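Long-range contacts in hypothetical protein PH0495 (Pyrococcus horikoshii, PDB 1X3L), which catalyses the ATP-dependent phosphorylation of D-glycerate to 2-phosphoglycerate, with magnesium as its preferred metal cofactor: residues R25-A30 against R65-I70; I270-I275 against N426-A431; D366-D371 against G422-S427. All blocks are in the same frame, centred on the assembly; numbering follows the deposited sequence.

Interaction 1 (R25-A30 against R65-I70); sequences RAVLNA and RAIEDI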
loop_
_atom_site.group_PDB
_atom_site.type_symbol
_atom_site.label_atom_id
_atom_site.label_comp_id
_atom_site.label_asym_id
_atom_site.label_seq_id
_atom_site.Cartn_x
_atom_site.Cartn_y
_atom_site.Cartn_z
ATOM N N ARG A 25 -2.843 14.049 -3.364
ATOM C CA ARG A 25 -4.294 14.219 -3.287
ATOM C C ARG A 25 -4.889 13.553 -2.050
ATOM O O ARG A 25 -5.785 14.104 -1.417
ATOM C CB ARG A 25 -4.976 13.632 -4.526
ATOM C CG ARG A 25 -4.657 14.339 -5.833
ATOM C CD ARG A 25 -5.206 13.541 -7.013
ATOM N NE ARG A 25 -4.831 14.115 -8.302
ATOM C CZ ARG A 25 -5.532 15.048 -8.938
ATOM N NH1 ARG A 25 -6.654 15.514 -8.403
ATOM N NH2 ARG A 25 -5.110 15.513 -10.107
ATOM N N ALA A 26 -4.399 12.363 -1.716
ATOM C CA ALA A 26 -4.910 11.636 -0.556
ATOM C C ALA A 26 -4.787 12.464 0.720
ATOM O O ALA A 26 -5.702 12.475 1.550
ATOM C CB ALA A 26 -4.176 10.308 -0.396
ATOM N N VAL A 27 -3.660 13.156 0.881
ATOM C CA VAL A 27 -3.464 13.981 2.069
ATOM C C VAL A 27 -4.478 15.120 2.101
ATOM O O VAL A 27 -5.085 15.383 3.138
ATOM C CB VAL A 27 -2.033 14.579 2.133
ATOM C CG1 VAL A 27 -1.945 15.602 3.270
ATOM C CG2 VAL A 27 -1.011 13.465 2.350
ATOM N N LEU A 28 -4.668 15.792 0.969
ATOM C CA LEU A 28 -5.620 16.899 0.915
ATOM C C LEU A 28 -7.063 16.430 1.106
ATOM O O LEU A 28 -7.873 17.148 1.690
ATOM C CB LEU A 28 -5.476 17.673 -0.406
ATOM C CG LEU A 28 -4.095 18.320 -0.602
ATOM C CD1 LEU A 28 -4.110 19.227 -1.826
ATOM C CD2 LEU A 28 -3.718 19.122 0.648
ATOM N N ASN A 29 -7.387 15.229 0.622
ATOM C CA ASN A 29 -8.742 14.703 0.796
ATOM C C ASN A 29 -9.009 14.437 2.275
ATOM O O ASN A 29 -10.128 14.617 2.759
ATOM C CB ASN A 29 -8.944 13.379 0.044
ATOM C CG ASN A 29 -8.945 13.546 -1.464
ATOM O OD1 ASN A 29 -9.376 14.572 -1.989
ATOM N ND2 ASN A 29 -8.485 12.519 -2.170
ATOM N N ALA A 30 -7.971 14.007 2.985
ATOM C CA ALA A 30 -8.084 13.666 4.400
ATOM C C ALA A 30 -7.907 14.821 5.372
ATOM O O ALA A 30 -8.589 14.886 6.393
ATOM C CB ALA A 30 -7.082 12.565 4.740
ATOM N N ARG A 65 4.694 17.702 0.743
ATOM C CA ARG A 65 4.335 18.847 -0.085
ATOM C C ARG A 65 2.876 19.250 0.147
ATOM O O ARG A 65 2.549 20.439 0.179
ATOM C CB ARG A 65 4.576 18.509 -1.561
ATOM C CG ARG A 65 4.400 19.672 -2.522
ATOM C CD ARG A 65 4.986 19.338 -3.894
ATOM N NE ARG A 65 4.305 18.220 -4.551
ATOM C CZ ARG A 65 3.145 18.315 -5.199
ATOM N NH1 ARG A 65 2.520 19.484 -5.288
ATOM N NH2 ARG A 65 2.605 17.237 -5.755
ATOM N N ALA A 66 2.005 18.260 0.320
ATOM C CA ALA A 66 0.589 18.529 0.559
ATOM C C ALA A 66 0.400 19.277 1.879
ATOM O O ALA A 66 -0.382 20.229 1.964
ATOM C CB ALA A 66 -0.201 17.217 0.577
ATOM N N ILE A 67 1.109 18.843 2.914
ATOM C CA ILE A 67 1.001 19.493 4.213
ATOM C C ILE A 67 1.473 20.947 4.147
ATOM O O ILE A 67 0.831 21.838 4.709
ATOM C CB ILE A 67 1.813 18.733 5.282
ATOM C CG1 ILE A 67 1.199 17.349 5.510
ATOM C CG2 ILE A 67 1.833 19.514 6.582
ATOM C CD1 ILE A 67 -0.219 17.386 6.043
ATOM N N GLU A 68 2.589 21.189 3.461
ATOM C CA GLU A 68 3.118 22.548 3.333
ATOM C C GLU A 68 2.182 23.455 2.538
ATOM O O GLU A 68 2.192 24.670 2.723
ATOM C CB GLU A 68 4.486 22.553 2.641
ATOM C CG GLU A 68 5.609 21.886 3.404
ATOM C CD GLU A 68 6.969 22.204 2.805
ATOM O OE1 GLU A 68 7.136 22.062 1.575
ATOM O OE2 GLU A 68 7.875 22.594 3.566
ATOM N N ASP A 69 1.377 22.874 1.651
ATOM C CA ASP A 69 0.464 23.680 0.847
ATOM C C ASP A 69 -0.773 24.129 1.613
ATOM O O ASP A 69 -1.493 25.021 1.161
ATOM C CB ASP A 69 0.030 22.928 -0.418
ATOM C CG ASP A 69 1.177 22.711 -1.391
ATOM O OD1 ASP A 69 2.108 23.544 -1.414
ATOM O OD2 ASP A 69 1.142 21.715 -2.145
ATOM N N ILE A 70 -1.026 23.524 2.769
ATOM C CA ILE A 70 -2.192 23.906 3.556
ATOM C C ILE A 70 -1.848 24.354 4.968
ATOM O O ILE A 70 -2.720 24.814 5.702
ATOM C CB ILE A 70 -3.214 22.753 3.644
ATOM C CG1 ILE A 70 -2.600 21.558 4.378
ATOM C CG2 ILE A 70 -3.659 22.358 2.247
ATOM C CD1 ILE A 70 -3.552 20.383 4.537
#

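Interaction 2 (I270-I275 against N426-A431); sequences ISCEAI and NSIVIA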
loop_
_atom_site.group_PDB
_atom_site.type_symbol
_atom_site.label_atom_id
_atom_site.label_comp_id
_atom_site.label_asym_id
_atom_site.label_seq_id
_atom_site.Cartn_x
_atom_site.Cartn_y
_atom_site.Cartn_z
ATOM N N ILE A 270 -10.128 2.533 0.122
ATOM C CA ILE A 270 -10.432 3.931 -0.159
ATOM C C ILE A 270 -10.562 4.149 -1.665
ATOM O O ILE A 270 -11.399 4.937 -2.118
ATOM C CB ILE A 270 -9.357 4.866 0.460
ATOM C CG1 ILE A 270 -9.577 4.945 1.978
ATOM C CG2 ILE A 270 -9.431 6.258 -0.152
ATOM C CD1 ILE A 270 -8.473 5.658 2.725
ATOM N N SER A 271 -9.756 3.435 -2.446
ATOM C CA SER A 271 -9.845 3.569 -3.895
ATOM C C SER A 271 -11.115 2.888 -4.414
ATOM O O SER A 271 -11.748 3.380 -5.349
ATOM C CB SER A 271 -8.597 2.988 -4.579
ATOM O OG SER A 271 -7.491 3.872 -4.441
ATOM N N CYS A 272 -11.496 1.770 -3.803
ATOM C CA CYS A 272 -12.712 1.065 -4.215
ATOM C C CYS A 272 -13.943 1.921 -3.906
ATOM O O CYS A 272 -14.925 1.912 -4.650
ATOM C CB CYS A 272 -12.826 -0.282 -3.491
ATOM S SG CYS A 272 -11.634 -1.552 -4.049
ATOM N N GLU A 273 -13.883 2.665 -2.806
ATOM C CA GLU A 273 -14.994 3.519 -2.418
ATOM C C GLU A 273 -15.090 4.691 -3.392
ATOM O O GLU A 273 -16.189 5.127 -3.742
ATOM C CB GLU A 273 -14.809 4.004 -0.975
ATOM C CG GLU A 273 -14.795 2.851 0.026
ATOM C CD GLU A 273 -14.487 3.287 1.452
ATOM O OE1 GLU A 273 -13.833 4.334 1.636
ATOM O OE2 GLU A 273 -14.883 2.564 2.393
ATOM N N ALA A 274 -13.939 5.183 -3.842
ATOM C CA ALA A 274 -13.914 6.279 -4.803
ATOM C C ALA A 274 -14.583 5.812 -6.095
ATOM O O ALA A 274 -15.273 6.585 -6.760
ATOM C CB ALA A 274 -12.475 6.716 -5.080
ATOM N N ILE A 275 -14.374 4.544 -6.445
ATOM C CA ILE A 275 -14.974 3.963 -7.649
ATOM C C ILE A 275 -16.491 3.850 -7.497
ATOM O O ILE A 275 -17.249 4.254 -8.384
ATOM C CB ILE A 275 -14.425 2.538 -7.933
ATOM C CG1 ILE A 275 -12.964 2.610 -8.389
ATOM C CG2 ILE A 275 -15.266 1.856 -9.000
ATOM C CD1 ILE A 275 -12.304 1.230 -8.533
ATOM N N ASN A 426 -2.248 -1.673 -4.363
ATOM C CA ASN A 426 -2.481 -2.982 -4.983
ATOM C C ASN A 426 -3.515 -2.933 -6.125
ATOM O O ASN A 426 -3.685 -1.927 -6.801
ATOM C CB ASN A 426 -2.953 -3.948 -3.896
ATOM C CG ASN A 426 -1.800 -4.282 -2.986
ATOM O OD1 ASN A 426 -0.680 -4.534 -3.424
ATOM N ND2 ASN A 426 -2.091 -4.279 -1.675
ATOM N N SER A 427 -4.199 -4.046 -6.374
ATOM C CA SER A 427 -5.086 -4.126 -7.532
ATOM C C SER A 427 -6.586 -4.065 -7.321
ATOM O O SER A 427 -7.099 -4.378 -6.247
ATOM C CB SER A 427 -4.761 -5.392 -8.325
ATOM O OG SER A 427 -3.409 -5.388 -8.746
ATOM N N ILE A 428 -7.282 -3.680 -8.388
ATOM C CA ILE A 428 -8.731 -3.579 -8.372
ATOM C C ILE A 428 -9.326 -4.095 -9.671
ATOM O O ILE A 428 -8.775 -3.865 -10.756
ATOM C CB ILE A 428 -9.200 -2.123 -8.203
ATOM C CG1 ILE A 428 -8.639 -1.539 -6.909
ATOM C CG2 ILE A 428 -10.730 -2.066 -8.223
ATOM C CD1 ILE A 428 -8.885 -0.042 -6.746
ATOM N N VAL A 429 -10.443 -4.803 -9.549
ATOM C CA VAL A 429 -11.155 -5.317 -10.699
ATOM C C VAL A 429 -12.508 -4.625 -10.700
ATOM O O VAL A 429 -13.225 -4.652 -9.700
ATOM C CB VAL A 429 -11.414 -6.836 -10.613
ATOM C CG1 VAL A 429 -12.125 -7.297 -11.876
ATOM C CG2 VAL A 429 -10.097 -7.599 -10.440
ATOM N N ILE A 430 -12.853 -3.988 -11.807
ATOM C CA ILE A 430 -14.144 -3.328 -11.891
ATOM C C ILE A 430 -14.980 -4.079 -12.919
ATOM O O ILE A 430 -14.545 -4.255 -14.057
ATOM C CB ILE A 430 -14.002 -1.863 -12.342
ATOM C CG1 ILE A 430 -13.091 -1.096 -11.377
ATOM C CG2 ILE A 430 -15.377 -1.204 -12.402
ATOM C CD1 ILE A 430 -12.845 0.371 -11.793
ATOM N N ALA A 431 -16.159 -4.547 -12.517
ATOM C CA ALA A 431 -17.041 -5.258 -13.438
ATOM C C ALA A 431 -18.295 -4.418 -13.661
ATOM O O ALA A 431 -18.989 -4.047 -12.712
ATOM C CB ALA A 431 -17.412 -6.633 -12.872
#

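Interaction 3 (D366-D371 against G422-S427); sequences DTDGTD and GTNVNS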
loop_
_atom_site.group_PDB
_atom_site.type_symbol
_atom_site.label_atom_id
_atom_site.label_comp_id
_atom_site.label_asym_id
_atom_site.label_seq_id
_atom_site.Cartn_x
_atom_site.Cartn_y
_atom_site.Cartn_z
ATOM N N ASP A 366 -3.404 -2.948 -11.705
ATOM C CA ASP A 366 -2.582 -2.784 -10.515
ATOM C C ASP A 366 -2.351 -1.276 -10.384
ATOM O O ASP A 366 -1.870 -0.639 -11.326
ATOM C CB ASP A 366 -1.241 -3.496 -10.702
ATOM C CG ASP A 366 -0.550 -3.796 -9.388
ATOM O OD1 ASP A 366 -0.464 -2.890 -8.532
ATOM O OD2 ASP A 366 -0.084 -4.944 -9.217
ATOM N N THR A 367 -2.693 -0.706 -9.233
ATOM C CA THR A 367 -2.532 0.729 -9.039
ATOM C C THR A 367 -1.086 1.216 -9.049
ATOM O O THR A 367 -0.853 2.422 -9.076
ATOM C CB THR A 367 -3.202 1.213 -7.731
ATOM O OG1 THR A 367 -2.652 0.501 -6.616
ATOM C CG2 THR A 367 -4.719 0.982 -7.795
ATOM N N ASP A 368 -0.111 0.307 -9.027
ATOM C CA ASP A 368 1.273 0.772 -9.059
ATOM C C ASP A 368 1.757 0.983 -10.487
ATOM O O ASP A 368 2.904 1.358 -10.707
ATOM C CB ASP A 368 2.227 -0.168 -8.297
ATOM C CG ASP A 368 2.412 -1.514 -8.967
ATOM O OD1 ASP A 368 2.149 -1.644 -10.180
ATOM O OD2 ASP A 368 2.850 -2.450 -8.268
ATOM N N GLY A 369 0.881 0.733 -11.459
ATOM C CA GLY A 369 1.247 0.961 -12.847
ATOM C C GLY A 369 1.810 -0.186 -13.660
ATOM O O GLY A 369 1.887 -0.083 -14.888
ATOM N N THR A 370 2.222 -1.266 -13.002
ATOM C CA THR A 370 2.757 -2.411 -13.728
ATOM C C THR A 370 2.066 -3.686 -13.283
ATOM O O THR A 370 1.603 -3.801 -12.147
ATOM C CB THR A 370 4.284 -2.565 -13.532
ATOM O OG1 THR A 370 4.579 -2.713 -12.140
ATOM C CG2 THR A 370 5.019 -1.339 -14.073
ATOM N N ASP A 371 2.011 -4.649 -14.189
ATOM C CA ASP A 371 1.358 -5.926 -13.932
ATOM C C ASP A 371 2.297 -6.986 -14.503
ATOM O O ASP A 371 2.503 -7.052 -15.713
ATOM C CB ASP A 371 0.006 -5.931 -14.653
ATOM C CG ASP A 371 -0.827 -7.160 -14.351
ATOM O OD1 ASP A 371 -1.098 -7.438 -13.160
ATOM O OD2 ASP A 371 -1.219 -7.843 -15.318
ATOM N N GLY A 422 2.658 6.864 -9.464
ATOM C CA GLY A 422 3.102 7.550 -8.264
ATOM C C GLY A 422 2.515 7.010 -6.970
ATOM O O GLY A 422 2.556 7.682 -5.939
ATOM N N THR A 423 1.962 5.800 -7.005
ATOM C CA THR A 423 1.393 5.216 -5.795
ATOM C C THR A 423 1.267 3.698 -5.877
ATOM O O THR A 423 1.691 3.079 -6.859
ATOM C CB THR A 423 0.005 5.817 -5.489
ATOM O OG1 THR A 423 -0.473 5.298 -4.240
ATOM C CG2 THR A 423 -0.985 5.484 -6.605
ATOM N N ASN A 424 0.695 3.101 -4.837
ATOM C CA ASN A 424 0.508 1.659 -4.797
ATOM C C ASN A 424 -0.411 1.201 -3.675
ATOM O O ASN A 424 -0.029 1.193 -2.503
ATOM C CB ASN A 424 1.861 0.944 -4.671
ATOM C CG ASN A 424 1.719 -0.567 -4.546
ATOM O OD1 ASN A 424 0.722 -1.149 -4.972
ATOM N ND2 ASN A 424 2.729 -1.210 -3.971
ATOM N N VAL A 425 -1.636 0.836 -4.042
ATOM C CA VAL A 425 -2.597 0.328 -3.075
ATOM C C VAL A 425 -3.120 -0.994 -3.623
ATOM O O VAL A 425 -4.262 -1.379 -3.388
ATOM C CB VAL A 425 -3.765 1.316 -2.831
ATOM C CG1 VAL A 425 -3.226 2.582 -2.165
ATOM C CG2 VAL A 425 -4.461 1.652 -4.133
ATOM N N ASN A 426 -2.248 -1.673 -4.363
ATOM C CA ASN A 426 -2.481 -2.982 -4.983
ATOM C C ASN A 426 -3.515 -2.933 -6.125
ATOM O O ASN A 426 -3.685 -1.927 -6.801
ATOM C CB ASN A 426 -2.953 -3.948 -3.896
ATOM C CG ASN A 426 -1.800 -4.282 -2.986
ATOM O OD1 ASN A 426 -0.680 -4.534 -3.424
ATOM N ND2 ASN A 426 -2.091 -4.279 -1.675
ATOM N N SER A 427 -4.199 -4.046 -6.374
ATOM C CA SER A 427 -5.086 -4.126 -7.532
ATOM C C SER A 427 -6.586 -4.065 -7.321
ATOM O O SER A 427 -7.099 -4.378 -6.247
ATOM C CB SER A 427 -4.761 -5.392 -8.325
ATOM O OG SER A 427 -3.409 -5.388 -8.746
HETATM O O HOH W 1 0.857 -3.454 -6.332
HETATM O O HOH W 2 4.003 3.603 -8.366
#

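Interaction 1 (R25-A30 against R65-I70)
Val27 and Ala66 meet where the two helices come nearest, Val27 CB resting 3.6 Å from Ala66 CB. Alanine suits this spot, because its single methyl lets the branched valine come close, the CA atoms of Val27 and Ala66 being 6.3 Å apart; the axes of the two segments pass 9.0 Å apart and cross at -43°. Val27 turns CG1 anti to its own N (chi1 171°), which brings that methyl over Ala66 and also to 3.7 Å from Ile67 CD1. The Val27 and Ile67 side chains cross there at about a right angle. These three residues are buried. The parallel sheet of the domain containing both segments lies against this part: Val27 reaches Ile265 on strand 260-266, while Ile67 lies on Phe126 and Leu128 of strand 124-129, so the two helices cover the same sheet as in an alpha/beta layered fold. Toward solvent the cover thins, though one methyl contact is as close. Leu28 does not start out toward the other helix, but its end comes nearer, and only CD2 does the touching, 3.6 Å from Ile70 CG2 and 3.8 Å from the carbonyl O of Ala66. Leu28 and Ile70 run past each other in opposite directions, and both are partly exposed. Polar groups take over nearby, with Asp69 hydrogen-bonded to Tyr24 and Arg65 in a cation-pi contact with it.

Interaction 2 (I270-I275 against N426-A431)
Ile275 sends its CD1 between Ile428 and Ile430, and this methyl is the centre of the apolar contact. It lies 3.7 Å from Ile428 CG2 and meets Ile430 CD1 tip to tip at 3.4 Å, closer than carbons usually sit. In Ile275, CG1 is anti to the carbonyl carbon (chi1 -70°) and CD1 continues in an extended chain, a shape that carries the methyl across to the strand. Isoleucine suits the strand positions too: Ile428 and Ile430, two apart, both point toward the helix, Ile428 offering CG2 and CD1, Ile430 its CD1 and CG1. Nearer the start of the helical segment the partners are smaller. Ile428 CD1 touches Ser271 CB at 3.7 Å, and Cys272 SG adds a looser contact with that methyl at 4.1 Å. The contact itself is apolar; the hydroxyl beside it, Ser271 OG, is hydrogen-bonded elsewhere, to Ala17 O, which satisfies a buried group. Helix 268-281 thus runs over strand 427-435 with segment axes 23° apart, on one face of the mixed sheet. Val325 of the adjacent strand 322-328 continues the apolar surface against Cys272 and Ile275, and helix 6-20 closes in beside them, Ala17 against Ile275 and Ile428, Leu13 against Ile430.

Interaction 3 (D366-D371 against G422-S427)
Thr367 meets Val425 and Asn426 through both branches of its side chain. Its CB lies 3.3 Å from Asn426 O, and there the chain divides. The methyl CG2 packs against Val425 CG2 at 3.7 Å. The hydroxyl branch stands between the backbone N and the carbonyl carbon (chi1 58°), which lets OG1 both give and receive: it donates to Asn426 O at 2.6 Å, in the carbonyl plane and on a lone pair, and accepts from Val425 N at 2.8 Å. Thr367 N also donates to Asn426 O, from above the carbonyl plane, so two bonds from one residue grip that oxygen. A valine here would probably leave Val425 N without its acceptor and Asn426 O held by the backbone bond alone. Asp366 and Ser427 form an antiparallel non-hydrogen-bonded pair where strands 359-366 and 427-435 meet. A water 2.6 Å from Asp366 OD1 and 2.7 Å from Asn424 OD1 can bridge them, though more acceptors than protons are in reach. Asp368 CA makes a CA-H...O contact of 3.2 Å with Thr423 O. Asp366, Asp368 and Asn424 each form an Asx turn, and a type I turn closes at Gly369, whose backbone angles call for glycine. These two polar loops of the MOFRL region border the probable substrate site: the Asn424 side chain lies about 6 Å from that of Lys58, which probably binds substrate, as in related enzymes.

How the interactions relate
All three contacts are largely buried, but their chemistry follows their place. Interactions 1 and 2 are apolar layers of helix on helix and helix on sheet. Interaction 1, with a partly exposed margin, belongs to the parallel-sheet domain; interaction 2, wholly buried, belongs to the mixed sheet. Interaction 3 instead joins two loops by hydrogen bonds, with waters alongside. It shares Asn426 and Ser427 with interaction 2, where strand 427-435 emerges from the loop, and the two touch through Ser271 OG and Val425 CG2, 3.8 Å apart. Interaction 1 touches neither: its centre lies about 22 Å from that of interaction 2 and about 20 Å from that of interaction 3.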